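Local coordinates for Er-derived vesicles protein ERV41 (Saccharomyces cerevisiae, PDB 3ZLC) that is a constituent of COPII-coated vesicles derived from the endoplasmic reticulum, helps a subset of secretory proteins reach the Golgi and facilitates retrograde transport, seen here as its lumenal domain, at residues V20-D25 against I123-V128; V196-K201 against T209-V214; I26-K31 against C117-S122. One frame throughout, in Å; residues are numbered along the deposited sequence. Where two conformers were deposited one is given.

Contact 1. Residues V20-D25 against I123-V128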
# COMPACT_ATOMS: atom_id res chain seq x y z
N VAL A 20 -9.68 -11.68 -5.39
CA VAL A 20 -8.65 -11.75 -4.36
C VAL A 20 -8.83 -10.57 -3.41
O VAL A 20 -9.30 -9.50 -3.83
CB VAL A 20 -7.23 -11.72 -4.99
CG1 VAL A 20 -6.97 -10.37 -5.68
CG2 VAL A 20 -6.16 -12.04 -3.93
N GLN A 21 -8.52 -10.76 -2.13
CA GLN A 21 -8.52 -9.64 -1.17
C GLN A 21 -7.19 -8.90 -1.20
O GLN A 21 -6.13 -9.52 -1.15
CB GLN A 21 -8.75 -10.15 0.27
CG GLN A 21 -10.06 -10.88 0.46
CD GLN A 21 -11.23 -9.92 0.53
OE1 GLN A 21 -12.28 -10.15 -0.06
NE2 GLN A 21 -11.05 -8.84 1.27
N ILE A 22 -7.24 -7.57 -1.29
CA ILE A 22 -6.04 -6.77 -1.07
C ILE A 22 -6.08 -6.26 0.36
O ILE A 22 -7.04 -5.58 0.76
CB ILE A 22 -5.94 -5.59 -2.05
CG1 ILE A 22 -5.86 -6.10 -3.49
CG2 ILE A 22 -4.71 -4.75 -1.73
CD1 ILE A 22 -5.69 -5.00 -4.55
N ASN A 23 -5.06 -6.60 1.14
CA ASN A 23 -5.02 -6.22 2.55
C ASN A 23 -4.04 -5.09 2.72
O ASN A 23 -2.90 -5.18 2.26
CB ASN A 23 -4.59 -7.40 3.43
CG ASN A 23 -5.25 -8.70 3.03
OD1 ASN A 23 -6.48 -8.84 3.13
ND2 ASN A 23 -4.45 -9.67 2.59
N MET A 24 -4.45 -4.02 3.39
CA MET A 24 -3.65 -2.81 3.46
C MET A 24 -3.67 -2.20 4.87
O MET A 24 -4.71 -2.17 5.52
CB MET A 24 -4.18 -1.79 2.45
CG MET A 24 -3.16 -0.79 1.98
SD MET A 24 -3.83 0.49 0.90
CE MET A 24 -5.58 0.29 1.21
N ASP A 25 -2.53 -1.69 5.32
CA ASP A 25 -2.47 -0.96 6.56
C ASP A 25 -1.36 0.03 6.30
O ASP A 25 -0.20 -0.35 6.17
CB ASP A 25 -2.12 -1.89 7.74
CG ASP A 25 -2.20 -1.16 9.08
OD1 ASP A 25 -1.56 -0.09 9.21
OD2 ASP A 25 -2.94 -1.62 9.96
N ILE A 123 -9.79 -5.27 0.81
CA ILE A 123 -10.66 -4.96 -0.32
C ILE A 123 -10.72 -6.12 -1.31
O ILE A 123 -9.69 -6.49 -1.88
CB ILE A 123 -10.15 -3.73 -1.10
CG1 ILE A 123 -9.88 -2.56 -0.15
CG2 ILE A 123 -11.15 -3.33 -2.19
CD1 ILE A 123 -9.18 -1.37 -0.82
N PRO A 124 -11.92 -6.68 -1.55
CA PRO A 124 -12.06 -7.70 -2.59
C PRO A 124 -12.01 -7.06 -3.97
O PRO A 124 -12.78 -6.14 -4.26
CB PRO A 124 -13.46 -8.29 -2.33
CG PRO A 124 -14.22 -7.19 -1.69
CD PRO A 124 -13.21 -6.39 -0.88
N VAL A 125 -11.10 -7.52 -4.82
CA VAL A 125 -11.03 -7.00 -6.18
C VAL A 125 -11.07 -8.17 -7.15
O VAL A 125 -10.78 -9.32 -6.78
CB VAL A 125 -9.76 -6.13 -6.40
CG1 VAL A 125 -9.73 -4.96 -5.45
CG2 VAL A 125 -8.49 -6.98 -6.24
N ASN A 126 -11.42 -7.90 -8.40
CA ASN A 126 -11.33 -8.94 -9.41
C ASN A 126 -9.86 -9.28 -9.55
O ASN A 126 -9.01 -8.39 -9.48
CB ASN A 126 -11.89 -8.46 -10.75
CG ASN A 126 -13.38 -8.16 -10.68
OD1 ASN A 126 -14.15 -8.95 -10.13
ND2 ASN A 126 -13.79 -7.03 -11.25
N ARG A 127 -9.55 -10.57 -9.72
CA ARG A 127 -8.16 -11.01 -9.84
C ARG A 127 -7.71 -10.82 -11.29
O ARG A 127 -7.49 -11.80 -12.03
CB ARG A 127 -8.01 -12.47 -9.38
CG ARG A 127 -6.56 -12.92 -9.12
CD ARG A 127 -6.45 -14.42 -8.73
NE ARG A 127 -5.03 -14.82 -8.73
CZ ARG A 127 -4.24 -14.80 -7.66
NH1 ARG A 127 -4.73 -14.43 -6.47
NH2 ARG A 127 -2.97 -15.16 -7.78
N VAL A 128 -7.63 -9.56 -11.70
CA VAL A 128 -7.15 -9.19 -13.03
C VAL A 128 -6.23 -7.98 -12.87
O VAL A 128 -6.16 -7.40 -11.79
CB VAL A 128 -8.32 -8.82 -14.00
CG1 VAL A 128 -9.19 -10.03 -14.29
CG2 VAL A 128 -9.15 -7.68 -13.42

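Contact 2. Residues V196-K201 against T209-V214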
# COMPACT_ATOMS: atom_id res chain seq x y z
N VAL A 196 1.97 -13.87 -7.39
CA VAL A 196 2.06 -15.28 -7.74
C VAL A 196 1.26 -16.08 -6.73
O VAL A 196 1.52 -15.96 -5.53
CB VAL A 196 3.51 -15.77 -7.67
CG1 VAL A 196 3.61 -17.24 -8.10
CG2 VAL A 196 4.38 -14.92 -8.54
N PRO A 197 0.27 -16.87 -7.20
CA PRO A 197 -0.48 -17.70 -6.25
C PRO A 197 0.37 -18.90 -5.87
O PRO A 197 1.10 -19.44 -6.71
CB PRO A 197 -1.70 -18.15 -7.07
CG PRO A 197 -1.18 -18.23 -8.50
CD PRO A 197 -0.21 -17.04 -8.59
N THR A 198 0.28 -19.34 -4.62
CA THR A 198 1.10 -20.47 -4.20
C THR A 198 0.26 -21.55 -3.52
O THR A 198 -0.75 -21.27 -2.88
CB THR A 198 2.20 -20.02 -3.24
OG1 THR A 198 1.61 -19.29 -2.16
CG2 THR A 198 3.21 -19.15 -3.96
N LEU A 199 0.68 -22.79 -3.69
CA LEU A 199 0.03 -23.87 -2.96
C LEU A 199 1.04 -24.46 -2.00
O LEU A 199 2.00 -25.10 -2.41
CB LEU A 199 -0.52 -24.93 -3.92
CG LEU A 199 -1.03 -26.24 -3.29
CD1 LEU A 199 -1.84 -25.97 -2.04
CD2 LEU A 199 -1.86 -27.06 -4.27
N PHE A 200 0.84 -24.21 -0.70
CA PHE A 200 1.67 -24.85 0.31
C PHE A 200 0.92 -26.08 0.77
O PHE A 200 -0.10 -25.96 1.44
CB PHE A 200 1.90 -23.94 1.51
CG PHE A 200 2.69 -22.70 1.21
CD1 PHE A 200 4.08 -22.73 1.21
CD2 PHE A 200 2.04 -21.51 0.94
CE1 PHE A 200 4.81 -21.57 0.93
CE2 PHE A 200 2.76 -20.35 0.66
CZ PHE A 200 4.15 -20.39 0.65
N LYS A 201 1.42 -27.27 0.43
CA LYS A 201 0.74 -28.49 0.83
C LYS A 201 0.62 -28.63 2.35
O LYS A 201 -0.25 -29.34 2.85
CB LYS A 201 1.42 -29.72 0.20
CG LYS A 201 1.13 -29.86 -1.29
CD LYS A 201 1.87 -31.05 -1.89
CE LYS A 201 1.55 -31.19 -3.38
NZ LYS A 201 2.40 -32.22 -4.03
N THR A 209 -3.24 -18.30 -0.69
CA THR A 209 -1.88 -17.79 -0.45
C THR A 209 -1.24 -17.24 -1.71
O THR A 209 -1.29 -17.86 -2.77
CB THR A 209 -0.97 -18.90 0.13
OG1 THR A 209 -1.11 -20.09 -0.65
CG2 THR A 209 -1.37 -19.19 1.56
N ASN A 210 -0.64 -16.06 -1.58
CA ASN A 210 0.03 -15.40 -2.70
C ASN A 210 1.27 -14.71 -2.20
O ASN A 210 1.32 -14.26 -1.04
CB ASN A 210 -0.88 -14.32 -3.32
CG ASN A 210 -2.20 -14.87 -3.80
OD1 ASN A 210 -2.34 -15.22 -4.97
ND2 ASN A 210 -3.17 -14.95 -2.91
N GLN A 211 2.26 -14.60 -3.07
CA GLN A 211 3.41 -13.76 -2.79
C GLN A 211 3.63 -12.82 -3.98
O GLN A 211 3.13 -13.08 -5.09
CB GLN A 211 4.64 -14.64 -2.54
CG GLN A 211 5.02 -15.57 -3.71
CD GLN A 211 6.00 -16.64 -3.27
OE1 GLN A 211 5.69 -17.45 -2.39
NE2 GLN A 211 7.21 -16.64 -3.85
N TYR A 212 4.33 -11.72 -3.76
CA TYR A 212 4.57 -10.81 -4.87
C TYR A 212 5.97 -10.25 -4.89
O TYR A 212 6.68 -10.23 -3.85
CB TYR A 212 3.53 -9.67 -4.91
CG TYR A 212 3.56 -8.69 -3.75
CD1 TYR A 212 2.92 -8.98 -2.55
CD2 TYR A 212 4.19 -7.45 -3.88
CE1 TYR A 212 2.91 -8.06 -1.49
CE2 TYR A 212 4.20 -6.53 -2.83
CZ TYR A 212 3.56 -6.83 -1.66
OH TYR A 212 3.59 -5.92 -0.62
N SER A 213 6.38 -9.83 -6.08
CA SER A 213 7.59 -9.05 -6.27
C SER A 213 7.14 -7.68 -6.69
O SER A 213 5.96 -7.47 -6.99
CB SER A 213 8.49 -9.67 -7.34
OG SER A 213 7.86 -9.72 -8.62
N VAL A 214 8.07 -6.72 -6.71
CA VAL A 214 7.67 -5.33 -6.93
C VAL A 214 8.82 -4.57 -7.55
O VAL A 214 10.00 -4.90 -7.34
CB VAL A 214 7.20 -4.68 -5.59
CG1 VAL A 214 8.28 -4.75 -4.55
CG2 VAL A 214 6.76 -3.22 -5.81
O HOH W 1 3.40 -17.57 -1.18
O HOH W 2 -1.32 -22.81 0.25

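Contact 3. Residues I26-K31 against C117-S122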
# COMPACT_ATOMS: atom_id res chain seq x y z
N ILE A 26 -1.74 1.29 6.12
CA ILE A 26 -0.81 2.34 5.68
C ILE A 26 -1.02 3.61 6.51
O ILE A 26 -2.15 3.88 6.92
CB ILE A 26 -1.04 2.63 4.17
CG1 ILE A 26 -0.77 1.35 3.35
CG2 ILE A 26 -0.16 3.76 3.65
CD1 ILE A 26 -0.96 1.52 1.88
N TYR A 27 0.05 4.38 6.75
CA TYR A 27 -0.09 5.71 7.35
C TYR A 27 0.21 6.66 6.21
O TYR A 27 1.18 6.47 5.49
CB TYR A 27 0.94 5.95 8.46
CG TYR A 27 0.89 5.00 9.65
CD1 TYR A 27 -0.28 4.34 10.01
CD2 TYR A 27 2.03 4.76 10.40
CE1 TYR A 27 -0.31 3.47 11.11
CE2 TYR A 27 2.01 3.90 11.49
CZ TYR A 27 0.84 3.26 11.84
OH TYR A 27 0.83 2.40 12.93
N VAL A 28 -0.64 7.67 6.02
CA VAL A 28 -0.39 8.72 5.01
C VAL A 28 -0.24 10.05 5.75
O VAL A 28 -1.01 10.32 6.67
CB VAL A 28 -1.57 8.83 4.01
CG1 VAL A 28 -1.28 9.92 2.97
CG2 VAL A 28 -1.81 7.49 3.30
N ASN A 29 0.73 10.87 5.34
CA ASN A 29 1.03 12.16 6.00
C ASN A 29 0.04 13.25 5.59
O ASN A 29 0.41 14.42 5.44
CB ASN A 29 2.48 12.56 5.64
CG ASN A 29 3.07 13.64 6.54
OD1 ASN A 29 4.21 14.06 6.29
ND2 ASN A 29 2.34 14.08 7.58
N THR A 30 -1.23 12.87 5.44
CA THR A 30 -2.32 13.81 5.13
C THR A 30 -3.56 13.42 5.95
O THR A 30 -3.79 12.22 6.19
CB THR A 30 -2.68 13.76 3.62
OG1 THR A 30 -1.51 14.06 2.84
CG2 THR A 30 -3.80 14.74 3.29
N LYS A 31 -4.33 14.41 6.39
CA LYS A 31 -5.58 14.15 7.13
C LYS A 31 -6.54 13.35 6.26
O LYS A 31 -6.57 13.54 5.04
CB LYS A 31 -6.26 15.46 7.51
CG LYS A 31 -5.34 16.48 8.15
CD LYS A 31 -4.93 16.06 9.53
CE LYS A 31 -5.65 16.90 10.57
NZ LYS A 31 -5.31 16.43 11.94
N CYS A 117 -3.23 10.08 8.31
CA CYS A 117 -4.39 9.20 8.23
C CYS A 117 -3.91 7.75 8.25
O CYS A 117 -2.99 7.37 7.51
CB CYS A 117 -5.16 9.43 6.94
SG CYS A 117 -6.74 8.52 6.87
N HIS A 118 -4.54 6.96 9.12
CA HIS A 118 -4.30 5.53 9.20
C HIS A 118 -5.36 4.85 8.33
O HIS A 118 -6.55 4.86 8.67
CB HIS A 118 -4.44 5.07 10.65
CG HIS A 118 -4.17 3.61 10.86
ND1 HIS A 118 -4.52 2.94 12.02
CD2 HIS A 118 -3.55 2.69 10.07
CE1 HIS A 118 -4.15 1.68 11.92
NE2 HIS A 118 -3.56 1.50 10.76
N VAL A 119 -4.93 4.28 7.21
CA VAL A 119 -5.84 3.65 6.26
C VAL A 119 -5.69 2.14 6.34
O VAL A 119 -4.60 1.61 6.13
CB VAL A 119 -5.53 4.11 4.82
CG1 VAL A 119 -6.46 3.41 3.84
CG2 VAL A 119 -5.66 5.65 4.72
N PHE A 120 -6.76 1.42 6.66
CA PHE A 120 -6.60 -0.02 6.85
C PHE A 120 -7.87 -0.83 6.58
O PHE A 120 -8.99 -0.36 6.83
CB PHE A 120 -6.04 -0.33 8.25
CG PHE A 120 -6.92 0.12 9.37
CD1 PHE A 120 -6.96 1.46 9.76
CD2 PHE A 120 -7.72 -0.79 10.05
CE1 PHE A 120 -7.78 1.88 10.82
CE2 PHE A 120 -8.53 -0.38 11.09
CZ PHE A 120 -8.56 0.95 11.48
N GLY A 121 -7.68 -2.03 6.05
CA GLY A 121 -8.79 -2.93 5.80
C GLY A 121 -8.45 -3.91 4.70
O GLY A 121 -7.29 -4.02 4.30
N SER A 122 -9.46 -4.63 4.22
CA SER A 122 -9.26 -5.60 3.16
C SER A 122 -10.27 -5.36 2.05
O SER A 122 -11.47 -5.24 2.31
CB SER A 122 -9.39 -7.02 3.72
OG SER A 122 -8.25 -7.34 4.50

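Contact 1. Residues V20-D25 against I123-V128
Two neighbouring strands of the six-stranded sheet in the lumenal domain, 19-28 and 117-126, pair antiparallel here, with V20 opposite V125 and I22 opposite I123 as hydrogen-bonded pairs. V125 N gives V20 O a bond of 2.9 Å, and V20 N answers to V125 O. At the next rung I22 N reaches I123 O at 2.7 Å, while I123 N returns a bond to I22 O. Between the two rungs Q21 faces P124, whose ring nitrogen has no hydrogen to give; the CA atoms of this non-hydrogen-bonded pair are 4.3 Å apart.

V20, I22 and V125 put their side chains on one face of the sheet, and that face packs on strand 233-240 of the second, eight-stranded sheet: Y238 meets I22 and V125, F240 meets V20 and R127. Within this layer V125 CG2, held between its own backbone N and carbonyl carbon, serves two partners: V20 CG1 beside it at 3.8 Å and I22 CD1, coming across at about a right angle, also at 3.8 Å. The opposite face carries Q21 and P124. Q21, its chain bent at chi2 (-76°), lies alongside the proline and brings OE1 to 3.2 Å from P124 CB. Past the strand's end R127, centre of an inverse gamma turn, stretches its chain so that NH1 passes 3.8 Å from V20 CG2, while NH2 is hydrogen-bonded to N210 OD1.

Contact 2. Residues V196-K201 against T209-V214
Q211, T209 and V196 have the most surface covered where 196-201 meets 209-214. V196 and Q211 form a hydrogen-bonded antiparallel pair: V196 N is 2.7 Å from Q211 O, and Q211 N returns a bond to V196 O. One step on, T198 N donates to T209 O at 2.8 Å.

T209 does more than its backbone. With chi1 at 48°, OG1 sits between the backbone N and carbonyl carbon and donates to T198 O at a short 2.5 Å, arriving from well above the carbonyl plane. The same OG1 accepts a bond from a water that in turn accepts a hydrogen bond from F200 N. Two hydrogen bonds thus grip the hydroxyl, while the edge of the F200 ring lies beside it, with CD2 3.8 Å from T209 OG1.

Q211 runs extended beyond CG across T198, bringing OE1 to 3.4 Å from T198 CG2. A second water donates to Q211 OE1 at 2.6 Å and is also hydrogen-bonded to T198 OG1, bridging the two side chains. On the other face N210 OD1 comes within 3.4 Å of P197 CA, although its hydrogen-bond partner is NH2 of R127. V196, P197 and Q211 also touch strand 243-247, which flanks strand 188-200. The whole is the end of a beta hairpin, strands 188-200 and 209-219 joined by a short loop, in the domain's eight-stranded mixed sheet.

Contact 3. Residues I26-K31 against C117-S122
With chi1 at -177° H118 swings its imidazole away from its backbone N, whereas Y27, directly across the strand pair, keeps CG beside its backbone N and anti to its carbonyl carbon (chi1 -60°). These two settings bring the rings together as an offset edge-to-face pair, the tyrosine supplying the edge and the histidine the face. The centroids are 5.1 Å apart and the planes stand at 78°. Y27 CE1 does the touching, 3.5 Å from H118 CD2 and over the rim of the imidazole, not its middle. F120 CD1 sits over the centre of the opposite imidazole face, so the ring is sandwiched, and I26 O lies at its edge, 3.6 Å from H118 CD2. NE2 is hydrogen-bonded to D25 OD1, which fixes the ring's rotation. An alanine here would remove the imidazole and is likely to leave D25 OD1 without this partner and open a gap between Y27 and F120.

Beneath the rings the backbone is regular antiparallel ladder. I26 and V119 exchange two bonds, V119 N to I26 O being 2.8 Å, and V28 and C117 exchange two more, with C117 N also 2.8 Å from V28 O. On the face away from Y27 and H118, V28 and V119 point toward strand 35-41, where they meet L35 and I37.

After V28 the chain leaves the strand and turns, and T30 O comes 3.2 Å from C117 CB. C117 SG is joined to C32 in a disulfide. The cross-link therefore covalently fastens the segment following strand 19-28 to the start of strand 117-126, beside a ladder already closed by four backbone bonds, while the imidazole's link to the D25 carboxylate would probably favour a protonated histidine.

Overall arrangement
Contacts 1 and 3 are consecutive lengths of one ladder, strand 19-28 against strand 117-126, with centres about 16 Å apart. Along the chain, 26-31 and 117-122 both fall between the two segments of contact 1. A side-chain link stitches the lengths together, N23 OD1 being 2.7 Å from S122 OG, a probable hydrogen bond; separately, the backbone carbonyl M24 O packs on F120 CB. Contact 2 belongs to the other sheet and is formed later in the chain. It meets contact 1 through R127, whose NH2 is 2.9 Å from N210 OD1 and also packs on P197 CB. Contacts 2 and 3 do not touch: they lie on opposite sides of the chain's centre, their centres about 25 Å apart.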